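Local structure of erythrocyte membrane protein 1 (Plasmodium falciparum, 2XU0) at residues I38-G50 / L252-I264. The protein probably binds host cell-surface receptors as a variant adhesin of infected red cells, the chain here being its N-terminal NTS-DBL1 rosetting domain. The protein carries 10 engineered substitutions. Numbering follows the deposited sequence.
Sequences IKKKNPYEQQLKG and LREDWWTINREQI. With GOL (glycerol), chain G.
N260 sets its CG anti to its own carbonyl carbon, beside the backbone N (chi1 -63°), and a second torsion near -80° turns the amide so that both its ends address the backbone of 48-50. ND2 donates to L48 O at 3.0 Å, almost straight at 170° and with the oxygen in the amide plane; OD1 accepts from G50 N at 2.8 Å, the donor lying on a lone pair. The second hydrogen of ND2 goes to W256 O, one turn back in the same helix, so three bonds fix the rotation of this buried amide. Q263 adds a third bond between the segments, at the loop end: its NE2 donates to G50 O at 2.9 Å.

Next to this polar patch L48 points toward the helix. Its CD2 touches L252 CD1 at 3.7 Å, CD1 lies against D255 CB, and CB touches I259 CD1, while I228 and Y240 close in from elsewhere in the fold. I259 spreads its branches, CG2 packing on K49 CA at 3.7 Å and CD1 reaching E45 CG.

This is how the N-terminal segment of PfEMP1 loops out from helix 22-39 and packs back against helix 249-268 of the Duffy-binding-like domain. Within the loop a type I turn runs from N42 to E45, and N42 OD1 accepts from Y44 N in an Asx turn.

A glycerol, probably from the crystallisation liquor, sits between the two segments: N42 ND2 donates to its O1 at 3.1 Å, and its O3 donates to K40 O. D255 lies beside it with OD2 bonded to Y240 OH. At the far end I38 CG2 meets T258 CG2 at 3.7 Å, T258 OG1 being engaged with E254 O and Y308.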
loop_
_atom_site.group_PDB
_atom_site.type_symbol
_atom_site.label_atom_id
_atom_site.label_comp_id
_atom_site.label_asym_id
_atom_site.label_seq_id
_atom_site.Cartn_x
_atom_site.Cartn_y
_atom_site.Cartn_z
ATOM N N ILE A 38 -6.751 3.061 23.661
ATOM C CA ILE A 38 -5.872 3.547 24.716
ATOM C C ILE A 38 -6.657 4.301 25.799
ATOM O O ILE A 38 -6.049 4.796 26.751
ATOM C CB ILE A 38 -4.667 4.371 24.168
ATOM C CG1 ILE A 38 -5.092 5.732 23.579
ATOM C CG2 ILE A 38 -3.793 3.541 23.209
ATOM C CD1 ILE A 38 -3.998 6.771 23.591
ATOM N N LYS A 39 -8.001 4.399 25.643
ATOM C CA LYS A 39 -8.854 5.123 26.585
ATOM C C LYS A 39 -8.856 4.464 27.951
ATOM O O LYS A 39 -8.657 5.147 28.948
ATOM C CB LYS A 39 -10.294 5.294 26.053
ATOM C CG LYS A 39 -11.019 6.445 26.759
ATOM C CD LYS A 39 -12.536 6.388 26.629
ATOM C CE LYS A 39 -13.249 7.070 27.786
ATOM N NZ LYS A 39 -12.914 8.518 27.911
ATOM N N LYS A 40 -9.088 3.151 27.986
ATOM C CA LYS A 40 -9.130 2.351 29.200
ATOM C C LYS A 40 -7.724 2.074 29.726
ATOM O O LYS A 40 -6.834 1.676 28.964
ATOM C CB LYS A 40 -9.930 1.039 28.989
ATOM C CG LYS A 40 -9.386 0.049 27.926
ATOM C CD LYS A 40 -9.776 0.367 26.452
ATOM C CE LYS A 40 -11.265 0.311 26.138
ATOM N NZ LYS A 40 -11.850 -1.044 26.355
ATOM N N LYS A 41 -7.530 2.280 31.033
ATOM C CA LYS A 41 -6.244 2.039 31.670
ATOM C C LYS A 41 -5.982 0.545 31.800
ATOM O O LYS A 41 -6.874 -0.243 32.144
ATOM C CB LYS A 41 -6.143 2.760 33.026
ATOM C CG LYS A 41 -4.731 2.789 33.603
ATOM C CD LYS A 41 -4.284 4.195 33.981
ATOM C CE LYS A 41 -2.848 4.243 34.462
ATOM N NZ LYS A 41 -2.640 3.494 35.733
ATOM N N ASN A 42 -4.763 0.161 31.438
ATOM C CA ASN A 42 -4.299 -1.204 31.545
ATOM C C ASN A 42 -3.267 -1.192 32.683
ATOM O O ASN A 42 -2.189 -0.601 32.542
ATOM C CB ASN A 42 -3.716 -1.714 30.215
ATOM C CG ASN A 42 -3.072 -3.080 30.314
ATOM O OD1 ASN A 42 -3.259 -3.825 31.287
ATOM N ND2 ASN A 42 -2.277 -3.433 29.323
ATOM N N PRO A 43 -3.609 -1.804 33.839
ATOM C CA PRO A 43 -2.670 -1.796 34.978
ATOM C C PRO A 43 -1.418 -2.628 34.746
ATOM O O PRO A 43 -0.430 -2.445 35.447
ATOM C CB PRO A 43 -3.498 -2.395 36.124
ATOM C CG PRO A 43 -4.917 -2.395 35.655
ATOM C CD PRO A 43 -4.852 -2.526 34.178
ATOM N N TYR A 44 -1.452 -3.508 33.744
ATOM C CA TYR A 44 -0.395 -4.477 33.454
ATOM C C TYR A 44 0.552 -4.146 32.302
ATOM O O TYR A 44 1.420 -4.956 31.984
ATOM C CB TYR A 44 -1.029 -5.876 33.334
ATOM C CG TYR A 44 -2.080 -6.105 34.403
ATOM C CD1 TYR A 44 -1.715 -6.370 35.723
ATOM C CD2 TYR A 44 -3.436 -5.938 34.124
ATOM C CE1 TYR A 44 -2.676 -6.530 36.722
ATOM C CE2 TYR A 44 -4.403 -6.090 35.117
ATOM C CZ TYR A 44 -4.018 -6.395 36.413
ATOM O OH TYR A 44 -4.963 -6.558 37.393
ATOM N N GLU A 45 0.427 -2.924 31.737
ATOM C CA GLU A 45 1.193 -2.371 30.614
ATOM C C GLU A 45 2.689 -2.631 30.649
ATOM O O GLU A 45 3.260 -3.102 29.668
ATOM C CB GLU A 45 0.934 -0.864 30.493
ATOM C CG GLU A 45 -0.328 -0.543 29.718
ATOM C CD GLU A 45 -0.439 0.855 29.139
ATOM O OE1 GLU A 45 0.588 1.573 29.090
ATOM O OE2 GLU A 45 -1.555 1.221 28.703
ATOM N N GLN A 46 3.312 -2.366 31.796
ATOM C CA GLN A 46 4.755 -2.496 32.015
ATOM C C GLN A 46 5.301 -3.910 31.855
ATOM O O GLN A 46 6.488 -4.059 31.558
ATOM C CB GLN A 46 5.203 -1.841 33.349
ATOM C CG GLN A 46 4.405 -0.594 33.793
ATOM C CD GLN A 46 2.980 -0.857 34.279
ATOM O OE1 GLN A 46 2.581 -1.989 34.593
ATOM N NE2 GLN A 46 2.165 0.188 34.301
ATOM N N GLN A 47 4.441 -4.940 31.998
ATOM C CA GLN A 47 4.831 -6.355 31.842
ATOM C C GLN A 47 4.976 -6.731 30.355
ATOM O O GLN A 47 5.595 -7.750 30.029
ATOM C CB GLN A 47 3.801 -7.295 32.515
ATOM C CG GLN A 47 4.063 -7.562 33.988
ATOM C CD GLN A 47 3.519 -6.464 34.858
ATOM O OE1 GLN A 47 4.188 -5.460 35.126
ATOM N NE2 GLN A 47 2.291 -6.627 35.318
ATOM N N LEU A 48 4.369 -5.918 29.467
ATOM C CA LEU A 48 4.376 -6.091 28.012
ATOM C C LEU A 48 5.326 -5.094 27.374
ATOM O O LEU A 48 5.699 -5.257 26.212
ATOM C CB LEU A 48 2.960 -5.906 27.443
ATOM C CG LEU A 48 1.879 -6.929 27.825
ATOM C CD1 LEU A 48 0.640 -6.677 27.038
ATOM C CD2 LEU A 48 2.343 -8.363 27.588
ATOM N N LYS A 49 5.732 -4.069 28.143
ATOM C CA LYS A 49 6.666 -3.049 27.695
ATOM C C LYS A 49 8.046 -3.656 27.488
ATOM O O LYS A 49 8.572 -4.333 28.372
ATOM C CB LYS A 49 6.703 -1.874 28.684
ATOM C CG LYS A 49 7.538 -0.684 28.213
ATOM C CD LYS A 49 6.690 0.425 27.592
ATOM C CE LYS A 49 7.474 1.700 27.399
ATOM N NZ LYS A 49 8.559 1.550 26.396
ATOM N N GLY A 50 8.584 -3.453 26.296
ATOM C CA GLY A 50 9.890 -3.968 25.917
ATOM C C GLY A 50 11.005 -2.972 26.151
ATOM O O GLY A 50 10.910 -1.813 25.739
ATOM N N LEU A 252 -3.734 -10.055 24.067
ATOM C CA LEU A 252 -2.348 -9.961 24.516
ATOM C C LEU A 252 -1.421 -9.423 23.410
ATOM O O LEU A 252 -0.561 -8.580 23.693
ATOM C CB LEU A 252 -1.876 -11.343 25.009
ATOM C CG LEU A 252 -0.478 -11.418 25.616
ATOM C CD1 LEU A 252 -0.444 -10.763 26.992
ATOM C CD2 LEU A 252 -0.024 -12.861 25.721
ATOM N N ARG A 253 -1.590 -9.912 22.167
ATOM C CA ARG A 253 -0.768 -9.453 21.041
ATOM C C ARG A 253 -1.113 -8.024 20.611
ATOM O O ARG A 253 -0.209 -7.273 20.255
ATOM C CB ARG A 253 -0.888 -10.395 19.848
ATOM C CG ARG A 253 -0.352 -11.780 20.090
ATOM C CD ARG A 253 0.228 -12.217 18.773
ATOM N NE ARG A 253 -0.362 -13.436 18.288
ATOM C CZ ARG A 253 -0.111 -13.975 17.106
ATOM N NH1 ARG A 253 0.707 -13.373 16.250
ATOM N NH2 ARG A 253 -0.684 -15.113 16.763
ATOM N N GLU A 254 -2.417 -7.649 20.666
ATOM C CA GLU A 254 -2.947 -6.311 20.366
ATOM C C GLU A 254 -2.321 -5.272 21.283
ATOM O O GLU A 254 -1.977 -4.178 20.824
ATOM C CB GLU A 254 -4.460 -6.262 20.667
ATOM C CG GLU A 254 -5.337 -6.746 19.543
ATOM C CD GLU A 254 -6.803 -6.914 19.903
ATOM O OE1 GLU A 254 -7.532 -7.504 19.071
ATOM O OE2 GLU A 254 -7.224 -6.472 21.002
ATOM N N ASP A 255 -2.312 -5.572 22.612
ATOM C CA ASP A 255 -1.781 -4.675 23.641
ATOM C C ASP A 255 -0.285 -4.626 23.550
ATOM O O ASP A 255 0.282 -3.549 23.653
ATOM C CB ASP A 255 -2.239 -5.118 25.037
ATOM C CG ASP A 255 -3.709 -4.841 25.257
ATOM O OD1 ASP A 255 -4.367 -4.313 24.317
ATOM O OD2 ASP A 255 -4.191 -5.081 26.377
ATOM N N TRP A 256 0.362 -5.763 23.267
ATOM C CA TRP A 256 1.797 -5.740 23.073
ATOM C C TRP A 256 2.129 -4.759 21.950
ATOM O O TRP A 256 3.016 -3.933 22.121
ATOM C CB TRP A 256 2.352 -7.140 22.765
ATOM C CG TRP A 256 3.854 -7.183 22.839
ATOM C CD1 TRP A 256 4.609 -7.407 23.950
ATOM C CD2 TRP A 256 4.773 -6.866 21.783
ATOM N NE1 TRP A 256 5.949 -7.314 23.640
ATOM C CE2 TRP A 256 6.079 -6.974 22.317
ATOM C CE3 TRP A 256 4.623 -6.510 20.427
ATOM C CZ2 TRP A 256 7.227 -6.745 21.548
ATOM C CZ3 TRP A 256 5.763 -6.305 19.659
ATOM C CH2 TRP A 256 7.047 -6.401 20.225
ATOM N N TRP A 257 1.399 -4.828 20.809
ATOM C CA TRP A 257 1.655 -3.933 19.686
ATOM C C TRP A 257 1.488 -2.483 20.110
ATOM O O TRP A 257 2.392 -1.671 19.932
ATOM C CB TRP A 257 0.755 -4.252 18.473
ATOM C CG TRP A 257 0.986 -3.283 17.340
ATOM C CD1 TRP A 257 0.232 -2.185 17.041
ATOM C CD2 TRP A 257 2.184 -3.170 16.556
ATOM N NE1 TRP A 257 0.816 -1.471 16.016
ATOM C CE2 TRP A 257 2.050 -2.014 15.747
ATOM C CE3 TRP A 257 3.351 -3.953 16.437
ATOM C CZ2 TRP A 257 2.992 -1.670 14.778
ATOM C CZ3 TRP A 257 4.291 -3.609 15.478
ATOM C CH2 TRP A 257 4.119 -2.469 14.674
ATOM N N THR A 258 0.318 -2.169 20.654
ATOM C CA THR A 258 -0.040 -0.840 21.121
ATOM C C THR A 258 1.001 -0.261 22.060
ATOM O O THR A 258 1.347 0.910 21.919
ATOM C CB THR A 258 -1.438 -0.884 21.724
ATOM O OG1 THR A 258 -2.327 -1.320 20.692
ATOM C CG2 THR A 258 -1.894 0.476 22.247
ATOM N N ILE A 259 1.517 -1.093 22.982
ATOM C CA ILE A 259 2.498 -0.683 23.971
ATOM C C ILE A 259 3.868 -0.403 23.368
ATOM O O ILE A 259 4.507 0.583 23.742
ATOM C CB ILE A 259 2.521 -1.667 25.176
ATOM C CG1 ILE A 259 1.267 -1.462 26.070
ATOM C CG2 ILE A 259 3.806 -1.515 26.018
ATOM C CD1 ILE A 259 0.779 -2.770 26.789
ATOM N N ASN A 260 4.299 -1.224 22.401
ATOM C CA ASN A 260 5.626 -1.080 21.821
ATOM C C ASN A 260 5.691 -0.393 20.486
ATOM O O ASN A 260 6.791 -0.230 19.964
ATOM C CB ASN A 260 6.307 -2.457 21.758
ATOM C CG ASN A 260 6.534 -3.054 23.123
ATOM O OD1 ASN A 260 7.476 -2.699 23.824
ATOM N ND2 ASN A 260 5.618 -3.884 23.569
ATOM N N ARG A 261 4.542 -0.001 19.906
ATOM C CA ARG A 261 4.502 0.598 18.560
ATOM C C ARG A 261 5.401 1.809 18.364
ATOM O O ARG A 261 5.942 1.989 17.285
ATOM C CB ARG A 261 3.058 0.867 18.082
ATOM C CG ARG A 261 2.346 1.996 18.834
ATOM C CD ARG A 261 0.878 2.102 18.461
ATOM N NE ARG A 261 0.670 2.613 17.102
ATOM C CZ ARG A 261 0.558 3.894 16.783
ATOM N NH1 ARG A 261 0.666 4.830 17.720
ATOM N NH2 ARG A 261 0.332 4.251 15.532
ATOM N N GLU A 262 5.578 2.624 19.418
ATOM C CA GLU A 262 6.397 3.826 19.365
ATOM C C GLU A 262 7.864 3.524 19.082
ATOM O O GLU A 262 8.416 4.147 18.190
ATOM C CB GLU A 262 6.224 4.648 20.640
ATOM C CG GLU A 262 7.005 5.944 20.585
ATOM C CD GLU A 262 6.976 6.722 21.882
ATOM O OE1 GLU A 262 8.067 7.018 22.418
ATOM O OE2 GLU A 262 5.862 7.044 22.355
ATOM N N GLN A 263 8.484 2.584 19.824
ATOM C CA GLN A 263 9.886 2.140 19.630
ATOM C C GLN A 263 10.025 1.453 18.275
ATOM O O GLN A 263 11.005 1.689 17.551
ATOM C CB GLN A 263 10.307 1.117 20.695
ATOM C CG GLN A 263 10.017 1.479 22.129
ATOM C CD GLN A 263 10.480 0.378 23.040
ATOM O OE1 GLN A 263 11.685 0.126 23.180
ATOM N NE2 GLN A 263 9.527 -0.313 23.665
ATOM N N ILE A 264 9.025 0.625 17.907
ATOM C CA ILE A 264 9.009 -0.046 16.601
ATOM C C ILE A 264 9.078 1.008 15.466
ATOM O O ILE A 264 9.894 0.864 14.546
ATOM C CB ILE A 264 7.825 -1.057 16.480
ATOM C CG1 ILE A 264 8.073 -2.278 17.427
ATOM C CG2 ILE A 264 7.645 -1.545 14.994
ATOM C CD1 ILE A 264 6.773 -2.979 18.088
HETATM C C1 GOL G . -3.526 -1.830 26.652
HETATM O O1 GOL G . -2.181 -1.515 26.911
HETATM C C2 GOL G . -4.166 -0.701 25.851
HETATM O O2 GOL G . -5.064 -1.273 24.878
HETATM C C3 GOL G . -4.864 0.260 26.848
HETATM O O3 GOL G . -6.066 -0.350 27.351
#